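Local atomic coordinates of uncharacterized protein conserved in bacteria (Streptococcus suis, PDB entry 4FZ4), a protein that is a surface antigen implicated in attachment to host cells, probably through binding glycosaminoglycans. Residues E103-A108 and G139-R144. Residues are numbered along the deposited sequence; the frame is centred on the assembly and turned at random.
Sequences EEEYNA and GRIKQR
R140 NE is gripped by both carboxylate oxygens of E105: it donates to OE2 of E105 at 2.7 Å and, more weakly, to OE1 of the same residue at 3.1 Å. This salt bridge links two nearly antiparallel helices, 100-110 and 123-152, in an all-helical domain assigned to the glycosaminoglycan-binding family; the axes of 103-108 and 139-144 approach to 9.7 Å, with their N-to-C directions 167° apart. The arginine comes side-on, presenting NE and NH2 as a pair, and its NH2 reaches E105 OE1 at 3.0 Å. Both oxygens are met on their syn sides and lie close to the guanidinium plane, yet the two flat groups are turned 34° against each other, so neither nitrogen sits in the carboxylate plane. Two bends bring the groups together: E105 folds at chi2 (-81°), R140 bends farther out, at chi3, and the two side chains meet nearly perpendicular.

Beside the ion pair the contact turns apolar. The I141 and E105 side chains run alongside each other, pointing opposite ways, with I141 CG1 against E105 CB at 3.5 Å. I141 also rests on V89 and L92 of helix 66-95, while Y106 carries its ring away from 139-144 to meet V89 and R93 there, so that third helix backs both partners. The tip of the isoleucine, CD1, ends 4.1 Å from the backbone N of Y106.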
ATOM      1  N   GLU A 103     -11.764 -13.832   5.487  1.00 47.81           N
ATOM      2  CA  GLU A 103     -11.209 -14.583   4.369  1.00 43.85           C
ATOM      3  C   GLU A 103     -11.861 -14.157   3.056  1.00 40.67           C
ATOM      4  O   GLU A 103     -11.190 -14.020   2.037  1.00 45.85           O
ATOM      5  CB  GLU A 103     -11.432 -16.082   4.575  1.00 44.92           C
ATOM      6  CG  GLU A 103     -11.192 -16.588   5.997  1.00 63.05           C
ATOM      7  CD  GLU A 103      -9.811 -16.250   6.538  1.00 77.57           C
ATOM      8  OE1 GLU A 103      -8.819 -16.473   5.810  1.00 82.71           O
ATOM      9  OE2 GLU A 103      -9.720 -15.775   7.697  1.00 75.37           O
ATOM     10  N   GLU A 104     -13.170 -13.936   3.097  1.00 34.58           N
ATOM     11  CA  GLU A 104     -13.936 -13.544   1.916  1.00 41.67           C
ATOM     12  C   GLU A 104     -13.633 -12.134   1.414  1.00 47.03           C
ATOM     13  O   GLU A 104     -13.453 -11.932   0.208  1.00 50.31           O
ATOM     14  CB  GLU A 104     -15.434 -13.664   2.208  1.00 43.17           C
ATOM     15  CG  GLU A 104     -15.878 -15.066   2.589  1.00 55.37           C
ATOM     16  CD  GLU A 104     -17.233 -15.085   3.270  1.00 72.16           C
ATOM     17  OE1 GLU A 104     -17.736 -16.192   3.562  1.00 76.05           O
ATOM     18  OE2 GLU A 104     -17.791 -13.993   3.522  1.00 75.64           O
ATOM     19  N   GLU A 105     -13.599 -11.159   2.326  1.00 33.86           N
ATOM     20  CA  GLU A 105     -13.315  -9.780   1.936  1.00 26.06           C
ATOM     21  C   GLU A 105     -11.903  -9.750   1.356  1.00 30.09           C
ATOM     22  O   GLU A 105     -11.666  -9.205   0.280  1.00 36.41           O
ATOM     23  CB  GLU A 105     -13.412  -8.846   3.149  1.00 29.90           C
ATOM     24  CG  GLU A 105     -14.812  -8.725   3.756  1.00 35.26           C
ATOM     25  CD  GLU A 105     -15.716  -7.761   3.012  1.00 35.53           C
ATOM     26  OE1 GLU A 105     -15.368  -7.354   1.884  1.00 35.76           O
ATOM     27  OE2 GLU A 105     -16.787  -7.413   3.556  1.00 46.65           O
ATOM     28  N   TYR A 106     -10.976 -10.368   2.069  1.00 28.17           N
ATOM     29  CA  TYR A 106      -9.588 -10.426   1.637  1.00 27.16           C
ATOM     30  C   TYR A 106      -9.442 -11.005   0.226  1.00 32.59           C
ATOM     31  O   TYR A 106      -8.876 -10.367  -0.660  1.00 40.05           O
ATOM     32  CB  TYR A 106      -8.785 -11.276   2.622  1.00 24.09           C
ATOM     33  CG  TYR A 106      -7.383 -11.565   2.152  1.00 27.00           C
ATOM     34  CD1 TYR A 106      -6.470 -10.532   1.952  1.00 27.31           C
ATOM     35  CD2 TYR A 106      -6.975 -12.867   1.872  1.00 36.73           C
ATOM     36  CE1 TYR A 106      -5.192 -10.786   1.484  1.00 24.55           C
ATOM     37  CE2 TYR A 106      -5.690 -13.132   1.400  1.00 36.21           C
ATOM     38  CZ  TYR A 106      -4.809 -12.088   1.207  1.00 35.18           C
ATOM     39  OH  TYR A 106      -3.547 -12.335   0.722  1.00 49.17           O
ATOM     40  N   ASN A 107      -9.958 -12.214   0.025  1.00 30.80           N
ATOM     41  CA  ASN A 107      -9.866 -12.887  -1.269  1.00 37.20           C
ATOM     42  C   ASN A 107     -10.532 -12.126  -2.398  1.00 38.62           C
ATOM     43  O   ASN A 107     -10.008 -12.057  -3.506  1.00 39.77           O
ATOM     44  CB  ASN A 107     -10.475 -14.286  -1.187  1.00 24.87           C
ATOM     45  CG  ASN A 107      -9.601 -15.256  -0.419  1.00 55.38           C
ATOM     46  OD1 ASN A 107     -10.016 -16.371  -0.114  1.00 57.57           O
ATOM     47  ND2 ASN A 107      -8.381 -14.839  -0.108  1.00 54.41           N
ATOM     48  N   ALA A 108     -11.688 -11.549  -2.113  1.00 30.64           N
ATOM     49  CA  ALA A 108     -12.429 -10.814  -3.122  1.00 27.64           C
ATOM     50  C   ALA A 108     -11.894  -9.419  -3.447  1.00 32.66           C
ATOM     51  O   ALA A 108     -11.935  -9.003  -4.595  1.00 27.95           O
ATOM     52  CB  ALA A 108     -13.888 -10.700  -2.692  1.00 33.49           C
ATOM     53  N   GLY A 139     -12.371  -1.637   5.685  1.00 24.76           N
ATOM     54  CA  GLY A 139     -13.296  -1.146   6.688  1.00 25.42           C
ATOM     55  C   GLY A 139     -14.242  -2.232   7.170  1.00 21.77           C
ATOM     56  O   GLY A 139     -14.472  -2.393   8.368  1.00 31.88           O
ATOM     57  N   ARG A 140     -14.794  -2.994   6.238  1.00 25.12           N
ATOM     58  CA  ARG A 140     -15.714  -4.057   6.605  1.00 25.42           C
ATOM     59  C   ARG A 140     -14.979  -5.104   7.431  1.00 32.16           C
ATOM     60  O   ARG A 140     -15.492  -5.598   8.429  1.00 47.15           O
ATOM     61  CB  ARG A 140     -16.330  -4.675   5.347  1.00 28.99           C
ATOM     62  CG  ARG A 140     -17.239  -3.690   4.586  1.00 33.12           C
ATOM     63  CD  ARG A 140     -18.094  -4.408   3.532  1.00 36.67           C
ATOM     64  NE  ARG A 140     -17.279  -4.962   2.452  1.00 35.15           N
ATOM     65  CZ  ARG A 140     -16.906  -4.283   1.367  1.00 30.72           C
ATOM     66  NH1 ARG A 140     -17.282  -3.022   1.203  1.00 26.91           N
ATOM     67  NH2 ARG A 140     -16.133  -4.862   0.455  1.00 39.93           N
ATOM     68  N   ILE A 141     -13.763  -5.432   7.022  1.00 32.43           N
ATOM     69  CA  ILE A 141     -12.984  -6.403   7.764  1.00 30.34           C
ATOM     70  C   ILE A 141     -12.837  -5.923   9.211  1.00 36.03           C
ATOM     71  O   ILE A 141     -12.975  -6.705  10.154  1.00 37.25           O
ATOM     72  CB  ILE A 141     -11.595  -6.591   7.121  1.00 32.37           C
ATOM     73  CG1 ILE A 141     -11.734  -7.433   5.857  1.00 35.55           C
ATOM     74  CG2 ILE A 141     -10.629  -7.225   8.107  1.00 24.78           C
ATOM     75  CD1 ILE A 141     -10.409  -7.838   5.237  1.00 34.15           C
ATOM     76  N   LYS A 142     -12.583  -4.628   9.380  1.00 32.02           N
ATOM     77  CA  LYS A 142     -12.419  -4.065  10.709  1.00 27.35           C
ATOM     78  C   LYS A 142     -13.688  -4.070  11.558  1.00 32.17           C
ATOM     79  O   LYS A 142     -13.617  -4.123  12.792  1.00 32.70           O
ATOM     80  CB  LYS A 142     -11.820  -2.660  10.617  1.00 27.68           C
ATOM     81  CG  LYS A 142     -10.331  -2.710  10.305  1.00 35.50           C
ATOM     82  CD  LYS A 142      -9.690  -1.345  10.215  1.00 29.54           C
ATOM     83  CE  LYS A 142      -8.182  -1.458   9.973  1.00 25.93           C
ATOM     84  NZ  LYS A 142      -7.587  -0.113   9.663  1.00 34.77           N
ATOM     85  N   GLN A 143     -14.847  -4.014  10.911  1.00 36.82           N
ATOM     86  CA  GLN A 143     -16.097  -4.078  11.654  1.00 34.93           C
ATOM     87  C   GLN A 143     -16.195  -5.495  12.206  1.00 39.48           C
ATOM     88  O   GLN A 143     -16.605  -5.697  13.341  1.00 40.18           O
ATOM     89  CB  GLN A 143     -17.291  -3.819  10.746  1.00 38.22           C
ATOM     90  CG  GLN A 143     -17.444  -2.383  10.325  1.00 58.65           C
ATOM     91  CD  GLN A 143     -18.892  -2.030  10.043  1.00 68.61           C
ATOM     92  OE1 GLN A 143     -19.630  -2.818   9.444  1.00 69.83           O
ATOM     93  NE2 GLN A 143     -19.306  -0.839  10.469  1.00 66.16           N
ATOM     94  N   ARG A 144     -15.814  -6.471  11.384  1.00 36.28           N
ATOM     95  CA  ARG A 144     -15.846  -7.878  11.779  1.00 30.36           C
ATOM     96  C   ARG A 144     -15.015  -8.040  13.040  1.00 34.13           C
ATOM     97  O   ARG A 144     -15.515  -8.430  14.096  1.00 41.05           O
ATOM     98  CB  ARG A 144     -15.245  -8.743  10.669  1.00 35.02           C
ATOM     99  CG  ARG A 144     -16.046  -9.973  10.302  1.00 57.42           C
ATOM    100  CD  ARG A 144     -16.183 -10.968  11.439  1.00 60.16           C
ATOM    101  NE  ARG A 144     -17.456 -10.836  12.136  1.00 64.74           N
ATOM    102  CZ  ARG A 144     -17.992 -11.789  12.891  1.00 66.23           C
ATOM    103  NH1 ARG A 144     -17.361 -12.946  13.043  1.00 63.29           N
ATOM    104  NH2 ARG A 144     -19.158 -11.588  13.492  1.00 64.53           N
TER